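Local coordinates for protein Chains: A (Unidentified, PDB 6ZM9) that acts as a phage-encoded S-adenosylmethionine lyase, a trimeric enzyme that holds the product 5'-deoxy-5'-methylthioadenosine in pockets between its subunits, at residues E4-G9 and I75-E80; L19-G22 and T26-I29; Q43-D48 and E80-E85; R55-E60 and G64-E69. One frame throughout, in Å; residues are numbered along the deposited sequence. Where two conformers were deposited one is given.

Starting at the N terminus, residues 4-9 leave strand 2-5 and meet residues 75-80 at the end of strand 66-77; this contact 1 closes a long loop that encloses contacts 2 and 4. Contact 2 is a short closure between the end of strand 11-21 and the start of helix 29-43; contact 4 is the hairpin of strands 49-59 and 66-77. Contact 3 crosses contact 1: it ties residues 43-48 to residues 80-85 and shares Glu80. Contact 2 closes before contact 3 opens, whereas contact 4 also lies within the span of contact 3. Contacts 2 and 4 touch through Asn20 and Glu69 around bound proline, their centres about 30 and 33 Å from that of contact 1.

Contact 1: E4-G9 and I75-E80. With MTA (5'-deoxy-5'-methylthioadenosine), chain F.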
# COMPACT_ATOMS: atom_id res chain seq x y z
N GLU A 4 -15.92 -7.74 14.30
CA GLU A 4 -15.74 -9.17 14.04
C GLU A 4 -14.32 -9.47 13.59
O GLU A 4 -13.83 -8.89 12.61
CB GLU A 4 -16.77 -9.79 13.09
CG GLU A 4 -17.08 -9.02 11.85
CD GLU A 4 -18.50 -8.48 11.88
OE1 GLU A 4 -19.41 -9.16 11.35
OE2 GLU A 4 -18.72 -7.38 12.44
N ARG A 5 -13.68 -10.39 14.30
CA ARG A 5 -12.31 -10.77 14.00
C ARG A 5 -12.31 -11.78 12.88
O ARG A 5 -13.09 -12.75 12.89
CB ARG A 5 -11.66 -11.42 15.22
CG ARG A 5 -11.03 -10.44 16.18
CD ARG A 5 -10.36 -11.14 17.37
NE ARG A 5 -9.69 -10.15 18.22
CZ ARG A 5 -10.31 -9.30 19.04
NH1 ARG A 5 -11.63 -9.32 19.17
NH2 ARG A 5 -9.59 -8.43 19.74
N LEU A 6 -11.44 -11.63 11.92
CA LEU A 6 -11.52 -12.45 10.76
C LEU A 6 -10.99 -13.83 10.91
O LEU A 6 -9.89 -14.03 11.47
CB LEU A 6 -10.80 -11.76 9.60
CG LEU A 6 -10.73 -12.55 8.28
CD1 LEU A 6 -12.12 -12.78 7.72
CD2 LEU A 6 -9.85 -11.82 7.27
N GLY A 7 -11.68 -14.80 10.31
CA GLY A 7 -11.38 -16.19 10.38
C GLY A 7 -10.43 -16.66 9.30
O GLY A 7 -10.23 -16.01 8.27
N GLY A 8 -9.85 -17.81 9.57
CA GLY A 8 -8.94 -18.44 8.64
C GLY A 8 -7.48 -18.19 8.97
O GLY A 8 -7.11 -17.71 10.05
N GLY A 9 -6.65 -18.53 8.00
CA GLY A 9 -5.22 -18.48 8.12
C GLY A 9 -4.61 -17.13 7.88
O GLY A 9 -3.39 -16.99 7.92
N ILE A 75 -4.94 -5.29 -4.12
CA ILE A 75 -4.78 -5.75 -2.74
C ILE A 75 -5.97 -6.64 -2.42
O ILE A 75 -7.12 -6.19 -2.48
CB ILE A 75 -4.70 -4.58 -1.75
CG1 ILE A 75 -3.54 -3.65 -2.12
CG2 ILE A 75 -4.57 -5.09 -0.32
CD1 ILE A 75 -3.55 -2.32 -1.39
N ILE A 76 -5.71 -7.90 -2.04
CA ILE A 76 -6.76 -8.87 -1.76
C ILE A 76 -6.55 -9.40 -0.35
O ILE A 76 -5.52 -10.01 -0.06
CB ILE A 76 -6.72 -10.04 -2.75
CG1 ILE A 76 -7.04 -9.57 -4.16
CG2 ILE A 76 -7.72 -11.12 -2.31
CD1 ILE A 76 -6.73 -10.60 -5.23
N ILE A 77 -7.53 -9.17 0.52
CA ILE A 77 -7.57 -9.81 1.83
C ILE A 77 -8.60 -10.94 1.75
O ILE A 77 -9.73 -10.72 1.33
CB ILE A 77 -7.95 -8.80 2.93
CG1 ILE A 77 -6.94 -7.64 2.97
CG2 ILE A 77 -8.08 -9.53 4.27
CD1 ILE A 77 -7.36 -6.52 3.83
N ASP A 78 -8.20 -12.16 2.12
CA ASP A 78 -9.13 -13.29 2.05
C ASP A 78 -10.14 -13.15 3.18
O ASP A 78 -9.76 -13.20 4.35
CB ASP A 78 -8.37 -14.61 2.19
CG ASP A 78 -9.28 -15.82 2.20
OD1 ASP A 78 -10.39 -15.71 1.63
OD2 ASP A 78 -8.89 -16.88 2.77
N LEU A 79 -11.42 -12.98 2.84
CA LEU A 79 -12.50 -12.93 3.81
C LEU A 79 -13.29 -14.23 3.89
O LEU A 79 -14.26 -14.30 4.65
CB LEU A 79 -13.46 -11.77 3.49
CG LEU A 79 -12.85 -10.38 3.39
CD1 LEU A 79 -13.84 -9.25 3.16
CD2 LEU A 79 -12.06 -10.04 4.64
N GLU A 80 -12.91 -15.26 3.13
CA GLU A 80 -13.68 -16.50 3.06
C GLU A 80 -13.01 -17.68 3.75
O GLU A 80 -13.55 -18.79 3.68
CB GLU A 80 -13.92 -16.89 1.60
CG GLU A 80 -14.70 -15.87 0.82
CD GLU A 80 -15.05 -16.39 -0.56
OE1 GLU A 80 -16.18 -16.90 -0.74
OE2 GLU A 80 -14.20 -16.31 -1.45
CS MTA F . -15.11 -2.79 3.47
S5' MTA F . -15.75 -2.02 2.01
C5' MTA F . -14.65 -0.61 1.86
C4' MTA F . -13.41 -0.82 1.01
O4' MTA F . -12.64 -1.90 1.56
C2' MTA F . -12.29 -1.84 -0.81
O2' MTA F . -11.40 -0.79 -1.14
C3' MTA F . -13.64 -1.22 -0.45
O3' MTA F . -13.99 -0.12 -1.28
C1' MTA F . -11.88 -2.50 0.52
N9 MTA F . -12.11 -3.94 0.54
C8 MTA F . -13.27 -4.61 0.84
N7 MTA F . -13.13 -5.92 0.88
C5 MTA F . -11.79 -6.12 0.57
C6 MTA F . -10.99 -7.27 0.52
N6 MTA F . -11.43 -8.51 0.79
N1 MTA F . -9.67 -7.11 0.24
C2 MTA F . -9.21 -5.87 0.03
N3 MTA F . -9.86 -4.71 0.07
C4 MTA F . -11.16 -4.90 0.35
O HOH W 1 -10.33 -15.51 5.68
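Leu6 reaches across to the turn that follows strand 66-77 with its CD2 methyl, which stands 3.2 Å from Asp78 O and 3.9 Å from Leu79 CD2. The two leucine side chains cross at about a right angle, and the same CD2 also meets the CG2 branch of Ile77. A chi1 of 177° turns CG away from the Leu6 nitrogen and carries both methyls over the 78-79 backbone, CD1 lying against CA of Leu79. No direct hydrogen bond joins the segments; instead water 1 donates to both carbonyls, 2.6 Å to Gly7 O and 2.7 Å to Asp78 O.

One layer further out, the turn is held from within. Asp78 OD1 accepts from Glu80 N, which comes from above the carboxylate plane, in an Asx turn, while OD2 takes the backbone N of Leu82. On the N-terminal side, Glu4 and Arg5 pair as an antiparallel ladder with a strand of the second subunit, and Leu6 packs on Val120 of that subunit.

Ile77 turns its backbone to the adenine of 5'-deoxy-5'-methylthioadenosine: its N donates to N1 of the ligand at 3.0 Å, and its O receives N6 at 2.8 Å, both nearly straight. Leu79 CD1 lies 3.5 Å from ligand N6. A donor and an acceptor from one residue are consistent with recognition of the N1/N6 edge of adenine, to which the strand end contributes. Leu6 makes only van der Waals contacts here, and the water joins the Gly7 and Asp78 carbonyls; the N-terminal arm thus borders the base site through Leu79 and Ile77.

Contact 2: L19-G22 and T26-I29. With PRO (proline), chain E.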
# COMPACT_ATOMS: atom_id res chain seq x y z
N LEU A 19 0.15 -0.88 -17.20
CA LEU A 19 -0.87 -0.42 -18.13
C LEU A 19 -0.28 0.04 -19.46
O LEU A 19 -1.04 0.42 -20.36
CB LEU A 19 -1.71 0.70 -17.50
CG LEU A 19 -2.43 0.26 -16.21
CD1 LEU A 19 -3.10 1.46 -15.59
CD2 LEU A 19 -3.43 -0.85 -16.45
N ASN A 20 1.04 0.02 -19.60
CA ASN A 20 1.68 0.21 -20.88
C ASN A 20 1.81 -1.14 -21.57
O ASN A 20 1.94 -2.18 -20.92
CB ASN A 20 3.12 0.69 -20.71
CG ASN A 20 3.28 2.19 -20.80
OD1 ASN A 20 2.40 2.96 -20.42
ND2 ASN A 20 4.46 2.62 -21.25
N VAL A 21 1.83 -1.11 -22.90
CA VAL A 21 2.32 -2.22 -23.71
C VAL A 21 3.63 -1.72 -24.32
O VAL A 21 3.61 -0.81 -25.16
CB VAL A 21 1.31 -2.66 -24.77
CG1 VAL A 21 1.91 -3.77 -25.60
CG2 VAL A 21 -0.00 -3.11 -24.10
N GLY A 22 4.75 -2.22 -23.82
CA GLY A 22 6.03 -1.63 -24.19
C GLY A 22 6.07 -0.17 -23.77
O GLY A 22 5.79 0.17 -22.62
N THR A 26 -1.63 2.25 -22.68
CA THR A 26 -2.70 1.52 -23.34
C THR A 26 -3.96 1.35 -22.50
O THR A 26 -5.07 1.55 -23.01
CB THR A 26 -2.17 0.16 -23.82
OG1 THR A 26 -1.06 0.34 -24.71
CG2 THR A 26 -3.23 -0.65 -24.54
N TYR A 27 -3.82 0.97 -21.23
CA TYR A 27 -4.95 0.57 -20.42
C TYR A 27 -5.14 1.51 -19.24
O TYR A 27 -4.30 2.39 -18.98
CB TYR A 27 -4.76 -0.86 -19.92
CG TYR A 27 -4.60 -1.87 -21.04
CD1 TYR A 27 -5.68 -2.25 -21.82
CD2 TYR A 27 -3.37 -2.45 -21.29
CE1 TYR A 27 -5.54 -3.20 -22.83
CE2 TYR A 27 -3.22 -3.39 -22.28
CZ TYR A 27 -4.29 -3.76 -23.06
OH TYR A 27 -4.12 -4.72 -24.06
N THR A 28 -6.25 1.31 -18.53
CA THR A 28 -6.62 2.11 -17.37
C THR A 28 -6.89 1.23 -16.16
O THR A 28 -7.17 0.03 -16.29
CB THR A 28 -7.91 2.90 -17.59
OG1 THR A 28 -9.01 1.98 -17.72
CG2 THR A 28 -7.84 3.79 -18.80
N ILE A 29 -6.87 1.85 -14.98
CA ILE A 29 -7.18 1.12 -13.76
C ILE A 29 -8.56 0.50 -13.83
O ILE A 29 -8.77 -0.63 -13.38
CB ILE A 29 -6.97 1.98 -12.50
CG1 ILE A 29 -7.30 1.17 -11.24
CG2 ILE A 29 -7.78 3.28 -12.52
CD1 ILE A 29 -6.76 1.78 -9.96
N PRO E . 4.10 -2.90 -18.66
CA PRO E . 4.99 -2.91 -19.82
C PRO E . 4.89 -4.18 -20.65
O PRO E . 5.14 -4.15 -21.86
CB PRO E . 6.37 -2.84 -19.18
CG PRO E . 6.14 -3.39 -17.76
CD PRO E . 4.71 -3.64 -17.54
OXT PRO E . 4.60 -5.24 -20.11
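Leu19 lies along the backbone of residues 27-29, and its side chain can be followed outward. CB is 3.4 Å from Tyr27 O, and CG stays near the same carbonyl. Placing CG anti to the carbonyl carbon (chi1 -59°) directs the two methyls at this backbone, where they part: CD1 reaches the point at which Thr28 leads into Ile29, 3.8 Å from Ile29 N, whereas CD2 turns to Tyr27 CB at 3.7 Å. Separately, Leu19 O accepts from two consecutive amides, Thr26 N and Tyr27 N, each 3.0 Å away.

Beyond it, Val21 points toward the other segment and rests its CG2 methyl on both Thr26 OG1 and Tyr27 CE2, 3.7 Å from each; its approach to the ring is oblique. Thr26 in turn lays CG2 over the centre of one face of the Tyr27 ring, 3.5 Å above the plane, while its hydroxyl is bonded to Lys24 O.

The backbone of 20-22 supplies part of the proline site, which Glu69 and Glu105 help complete. Gly22 N donates to proline O at 2.8 Å, and Asn20 O accepts from proline N; Asn20 ND2 reaches forward to Gly22 O, two residues on.

Thr28 is the N-cap of helix 29-43, so the contact fastens the helix start to the end of strand 11-21. Leu19 and Ile29 both pack on Val72 of strand 66-77, and Tyr27 meets Phe102 edge to face.

Contact 3: Q43-D48 and E80-E85; sequences QGILPD and EGLSKE. With NA (sodium ion), chain D; MTA (5'-deoxy-5'-methylthioadenosine), chain F.
The loop joining helix 29-43 to strand 49-59 meets the turn ahead of helix 84-101 chiefly through the Glu80 carboxylate, with an apolar contact beside it. Glu80 OE2 accepts from Leu46 N at 3.2 Å; the bond is nearly straight (164°) but comes from above the carboxylate plane. Glu80 is extended beyond CG, which carries its carboxylate to the loop backbone. Ile45 CG1 presses against the same oxygen at 3.0 Å, while the Leu46 side chain runs across the stem of Glu80, its CD1 3.9 Å from Glu80 CG. Alongside, the tips of two apolar chains meet: Ile45 CD1 and Leu82 CD1 are 3.6 Å apart.

Both segments adjoin helix ends. Gly44 closes helix 29-43 in a Schellman motif, and Ser83 is the N-cap of helix 84-101, its OG bonded to Asp86 N.

At the far end of the loop the chain enters the ligand site. Asp48 OD2 binds the sodium ion at 2.7 Å, as does N7 of 5'-deoxy-5'-methylthioadenosine, with water 2 at 2.8 Å. The other carboxylate oxygen, Asp48 OD1, is hydrogen-bonded to Thr59 OG1 of the second subunit, and Leu46 packs on that same threonine.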
# COMPACT_ATOMS: atom_id res chain seq x y z
N GLN A 43 -14.00 -17.91 -11.04
CA GLN A 43 -13.40 -18.79 -10.05
C GLN A 43 -14.38 -19.16 -8.95
O GLN A 43 -14.08 -20.06 -8.14
CB GLN A 43 -12.20 -18.09 -9.42
CG GLN A 43 -11.06 -17.81 -10.39
CD GLN A 43 -9.90 -17.14 -9.69
OE1 GLN A 43 -10.09 -16.37 -8.76
NE2 GLN A 43 -8.70 -17.43 -10.12
N GLY A 44 -15.54 -18.51 -8.89
CA GLY A 44 -16.52 -18.77 -7.87
C GLY A 44 -16.22 -18.14 -6.53
O GLY A 44 -16.87 -18.49 -5.55
N ILE A 45 -15.24 -17.19 -6.48
CA ILE A 45 -14.74 -16.55 -5.25
C ILE A 45 -15.32 -15.15 -5.13
O ILE A 45 -15.68 -14.52 -6.12
CB ILE A 45 -13.19 -16.55 -5.31
CG1 ILE A 45 -12.53 -16.22 -3.97
CG2 ILE A 45 -12.68 -15.53 -6.29
CD1 ILE A 45 -11.01 -16.50 -3.94
N LEU A 46 -15.42 -14.66 -3.89
CA LEU A 46 -15.84 -13.27 -3.70
C LEU A 46 -14.82 -12.35 -4.36
O LEU A 46 -13.61 -12.49 -4.11
CB LEU A 46 -15.92 -12.94 -2.22
CG LEU A 46 -17.27 -13.25 -1.59
CD1 LEU A 46 -17.14 -13.02 -0.10
CD2 LEU A 46 -18.38 -12.40 -2.15
N PRO A 47 -15.24 -11.40 -5.20
CA PRO A 47 -14.26 -10.58 -5.92
C PRO A 47 -13.67 -9.43 -5.12
O PRO A 47 -12.73 -8.78 -5.61
CB PRO A 47 -15.05 -10.04 -7.12
CG PRO A 47 -16.45 -10.11 -6.73
CD PRO A 47 -16.61 -11.19 -5.70
N ASP A 48 -14.20 -9.19 -3.92
CA ASP A 48 -13.87 -8.03 -3.11
C ASP A 48 -12.37 -7.80 -3.03
O ASP A 48 -11.59 -8.73 -2.78
CB ASP A 48 -14.45 -8.23 -1.70
CG ASP A 48 -15.98 -8.42 -1.69
OD1 ASP A 48 -16.55 -8.90 -2.69
OD2 ASP A 48 -16.58 -8.08 -0.64
N GLU A 80 -12.91 -15.26 3.13
CA GLU A 80 -13.68 -16.50 3.06
C GLU A 80 -13.01 -17.68 3.75
O GLU A 80 -13.55 -18.79 3.68
CB GLU A 80 -13.92 -16.89 1.60
CG GLU A 80 -14.70 -15.87 0.82
CD GLU A 80 -15.05 -16.39 -0.56
OE1 GLU A 80 -16.18 -16.90 -0.74
OE2 GLU A 80 -14.20 -16.31 -1.45
N GLY A 81 -11.86 -17.48 4.37
CA GLY A 81 -11.19 -18.54 5.10
C GLY A 81 -10.78 -19.71 4.22
O GLY A 81 -11.04 -20.87 4.57
N LEU A 82 -10.14 -19.42 3.10
CA LEU A 82 -9.70 -20.47 2.20
C LEU A 82 -8.44 -21.13 2.75
O LEU A 82 -7.71 -20.57 3.57
CB LEU A 82 -9.38 -19.89 0.82
CG LEU A 82 -10.50 -19.12 0.10
CD1 LEU A 82 -10.00 -18.68 -1.28
CD2 LEU A 82 -11.77 -19.95 0.02
N SER A 83 -8.20 -22.34 2.27
CA SER A 83 -6.94 -23.00 2.57
C SER A 83 -5.80 -22.28 1.85
O SER A 83 -6.00 -21.57 0.86
CB SER A 83 -6.99 -24.45 2.09
OG SER A 83 -6.94 -24.52 0.67
N LYS A 84 -4.59 -22.49 2.33
CA LYS A 84 -3.37 -21.90 1.73
C LYS A 84 -3.29 -22.29 0.24
O LYS A 84 -3.06 -21.41 -0.57
CB LYS A 84 -2.14 -22.38 2.48
CG LYS A 84 -0.82 -21.81 2.00
CD LYS A 84 0.34 -22.23 2.87
CE LYS A 84 1.35 -21.12 3.07
NZ LYS A 84 2.69 -21.64 3.39
N GLU A 85 -3.50 -23.57 -0.09
CA GLU A 85 -3.38 -24.03 -1.47
C GLU A 85 -4.48 -23.45 -2.35
O GLU A 85 -4.23 -23.06 -3.49
CB GLU A 85 -3.42 -25.57 -1.48
CG GLU A 85 -3.75 -26.20 -2.83
CD GLU A 85 -3.76 -27.72 -2.80
OE1 GLU A 85 -3.14 -28.31 -1.88
OE2 GLU A 85 -4.39 -28.34 -3.68
NA NA D . -15.26 -7.45 1.61
CS MTA F . -15.11 -2.79 3.47
S5' MTA F . -15.75 -2.02 2.01
C5' MTA F . -14.65 -0.61 1.86
C4' MTA F . -13.41 -0.82 1.01
O4' MTA F . -12.64 -1.90 1.56
C2' MTA F . -12.29 -1.84 -0.81
O2' MTA F . -11.40 -0.79 -1.14
C3' MTA F . -13.64 -1.22 -0.45
O3' MTA F . -13.99 -0.12 -1.28
C1' MTA F . -11.88 -2.50 0.52
N9 MTA F . -12.11 -3.94 0.54
C8 MTA F . -13.27 -4.61 0.84
N7 MTA F . -13.13 -5.92 0.88
C5 MTA F . -11.79 -6.12 0.57
C6 MTA F . -10.99 -7.27 0.52
N6 MTA F . -11.43 -8.51 0.79
N1 MTA F . -9.67 -7.11 0.24
C2 MTA F . -9.21 -5.87 0.03
N3 MTA F . -9.86 -4.71 0.07
C4 MTA F . -11.16 -4.90 0.35
O HOH W 2 -16.75 -8.25 3.78

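Contact 4: R55-E60 and G64-E69. With PRO (proline), chain E; MTA (5'-deoxy-5'-methylthioadenosine), chain B.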
# COMPACT_ATOMS: atom_id res chain seq x y z
N ARG A 55 2.29 5.07 -10.32
CA ARG A 55 3.30 5.17 -11.36
C ARG A 55 4.30 4.05 -11.11
O ARG A 55 4.66 3.77 -9.97
CB ARG A 55 4.00 6.53 -11.36
CG ARG A 55 3.05 7.66 -11.71
CD ARG A 55 2.62 7.65 -13.17
NE ARG A 55 3.67 8.13 -14.05
CZ ARG A 55 3.69 7.96 -15.37
NH1 ARG A 55 2.74 7.28 -15.98
NH2 ARG A 55 4.70 8.47 -16.06
N GLY A 56 4.70 3.37 -12.18
CA GLY A 56 5.61 2.25 -12.06
C GLY A 56 6.80 2.42 -12.98
O GLY A 56 6.71 3.02 -14.05
N VAL A 57 7.92 1.84 -12.54
CA VAL A 57 9.15 1.81 -13.31
C VAL A 57 9.56 0.35 -13.43
O VAL A 57 9.61 -0.37 -12.43
CB VAL A 57 10.25 2.63 -12.60
CG1 VAL A 57 11.58 2.51 -13.30
CG2 VAL A 57 9.83 4.09 -12.51
N TYR A 58 9.84 -0.08 -14.66
CA TYR A 58 10.18 -1.45 -14.98
C TYR A 58 11.25 -1.51 -16.05
O TYR A 58 11.18 -0.79 -17.05
CB TYR A 58 8.95 -2.17 -15.48
CG TYR A 58 9.15 -3.58 -15.99
CD1 TYR A 58 9.26 -4.64 -15.10
CD2 TYR A 58 9.21 -3.85 -17.34
CE1 TYR A 58 9.42 -5.95 -15.55
CE2 TYR A 58 9.34 -5.16 -17.80
CZ TYR A 58 9.47 -6.20 -16.90
OH TYR A 58 9.61 -7.51 -17.33
N THR A 59 12.23 -2.39 -15.86
CA THR A 59 13.26 -2.63 -16.86
C THR A 59 12.86 -3.83 -17.70
O THR A 59 12.74 -4.94 -17.18
CB THR A 59 14.61 -2.88 -16.20
OG1 THR A 59 14.98 -1.75 -15.41
CG2 THR A 59 15.68 -3.11 -17.28
N GLU A 60 12.64 -3.61 -19.00
CA GLU A 60 12.29 -4.70 -19.89
C GLU A 60 13.42 -5.71 -19.95
O GLU A 60 14.58 -5.35 -20.15
CB GLU A 60 12.01 -4.19 -21.30
CG GLU A 60 10.82 -3.28 -21.40
CD GLU A 60 10.48 -2.93 -22.82
OE1 GLU A 60 11.19 -3.40 -23.74
OE2 GLU A 60 9.50 -2.19 -23.02
N GLY A 64 16.39 -4.30 -22.11
CA GLY A 64 16.96 -3.45 -21.08
C GLY A 64 16.39 -2.06 -21.05
O GLY A 64 16.86 -1.22 -20.27
N GLN A 65 15.37 -1.77 -21.86
CA GLN A 65 14.76 -0.45 -21.86
C GLN A 65 14.00 -0.21 -20.56
O GLN A 65 13.26 -1.07 -20.08
CB GLN A 65 13.80 -0.38 -23.05
CG GLN A 65 13.11 0.97 -23.25
CD GLN A 65 12.08 0.96 -24.39
OE1 GLN A 65 12.14 0.11 -25.28
NE2 GLN A 65 11.16 1.92 -24.37
N LEU A 66 14.16 0.99 -20.00
CA LEU A 66 13.45 1.37 -18.79
C LEU A 66 12.13 2.04 -19.18
O LEU A 66 12.13 3.04 -19.90
CB LEU A 66 14.31 2.35 -18.00
CG LEU A 66 13.82 2.63 -16.58
CD1 LEU A 66 13.92 1.36 -15.76
CD2 LEU A 66 14.64 3.73 -15.94
N VAL A 67 11.03 1.50 -18.67
CA VAL A 67 9.70 2.04 -18.93
C VAL A 67 9.15 2.67 -17.65
O VAL A 67 9.24 2.08 -16.57
CB VAL A 67 8.77 0.90 -19.40
CG1 VAL A 67 7.35 1.40 -19.60
CG2 VAL A 67 9.30 0.28 -20.67
N THR A 68 8.55 3.85 -17.79
CA THR A 68 7.75 4.49 -16.76
C THR A 68 6.30 4.50 -17.25
O THR A 68 6.01 4.98 -18.35
CB THR A 68 8.25 5.90 -16.46
OG1 THR A 68 9.64 5.87 -16.09
CG2 THR A 68 7.49 6.52 -15.30
N GLU A 69 5.39 3.98 -16.42
CA GLU A 69 4.02 3.73 -16.86
C GLU A 69 3.06 3.99 -15.71
O GLU A 69 3.46 4.11 -14.55
CB GLU A 69 3.85 2.27 -17.33
CG GLU A 69 4.18 1.25 -16.23
CD GLU A 69 4.00 -0.21 -16.65
OE1 GLU A 69 3.53 -0.49 -17.78
OE2 GLU A 69 4.33 -1.09 -15.84
N PRO E . 4.10 -2.90 -18.66
CA PRO E . 4.99 -2.91 -19.82
C PRO E . 4.89 -4.18 -20.65
O PRO E . 5.14 -4.15 -21.86
CB PRO E . 6.37 -2.84 -19.18
CG PRO E . 6.14 -3.39 -17.76
CD PRO E . 4.71 -3.64 -17.54
OXT PRO E . 4.60 -5.24 -20.11
CS MTA B . 6.04 -6.00 -13.25
S5' MTA B . 5.92 -4.51 -14.17
C5' MTA B . 4.34 -3.87 -13.59
C4' MTA B . 4.41 -2.94 -12.39
O4' MTA B . 5.02 -3.63 -11.29
C2' MTA B . 5.51 -1.29 -11.10
O2' MTA B . 4.37 -0.60 -10.61
C3' MTA B . 5.23 -1.66 -12.56
O3' MTA B . 4.56 -0.64 -13.27
C1' MTA B . 5.63 -2.68 -10.44
N9 MTA B . 7.01 -3.08 -10.19
C8 MTA B . 7.89 -3.68 -11.06
N7 MTA B . 9.03 -4.01 -10.51
C5 MTA B . 8.90 -3.59 -9.20
C6 MTA B . 9.74 -3.72 -8.07
N6 MTA B . 10.93 -4.34 -8.08
N1 MTA B . 9.28 -3.23 -6.89
C2 MTA B . 8.07 -2.67 -6.85
N3 MTA B . 7.19 -2.51 -7.84
C4 MTA B . 7.67 -3.00 -9.00
O HOH W 3 5.40 7.91 -18.75
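Arg55 folds back over the neighbouring strand: bent at chi2 and chi3, its chain lays one guanidinium face over Glu69 O, with NH1 3.3 Å from Glu69 C. It crosses Thr68 at about a right angle, NH2 lying against CG2. Water 3, at the guanidinium edge and in its plane, links NH2 to Thr68 O, while NH2 also forms a salt bridge with Glu30 of the third subunit.

Val57 and Thr68 lie side by side, pointing the same way. On that face Leu66 crosses obliquely to put CD1 3.6 Å from Val57 CG1 and 3.3 Å from Thr59 OG1, whose hydroxyl is bonded to Asp48 of the third subunit.

These residues belong to the antiparallel beta hairpin of strands 49-59 and 66-77. Gly56 with Glu69 and Tyr58 with Val67 are its hydrogen-bonded pairs, and Val57 with Thr68 and Thr59 with Leu66 the non-hydrogen-bonded ones.

The opposite face carries Tyr58 and Glu69 to both ligands. A chi1 of 59° and an extended chain bring the Glu69 carboxylate there: OE1 takes proline N and OE2 takes O3' of 5'-deoxy-5'-methylthioadenosine, each at 2.6 Å, and OE1 also accepts from Asn20 N. The Tyr58 ring lies alongside both ligands, which sit on the same side of it, CD2 3.1 Å from proline CG and CD1 3.5 Å from S5'; its hydroxyl is hydrogen-bonded to Glu105.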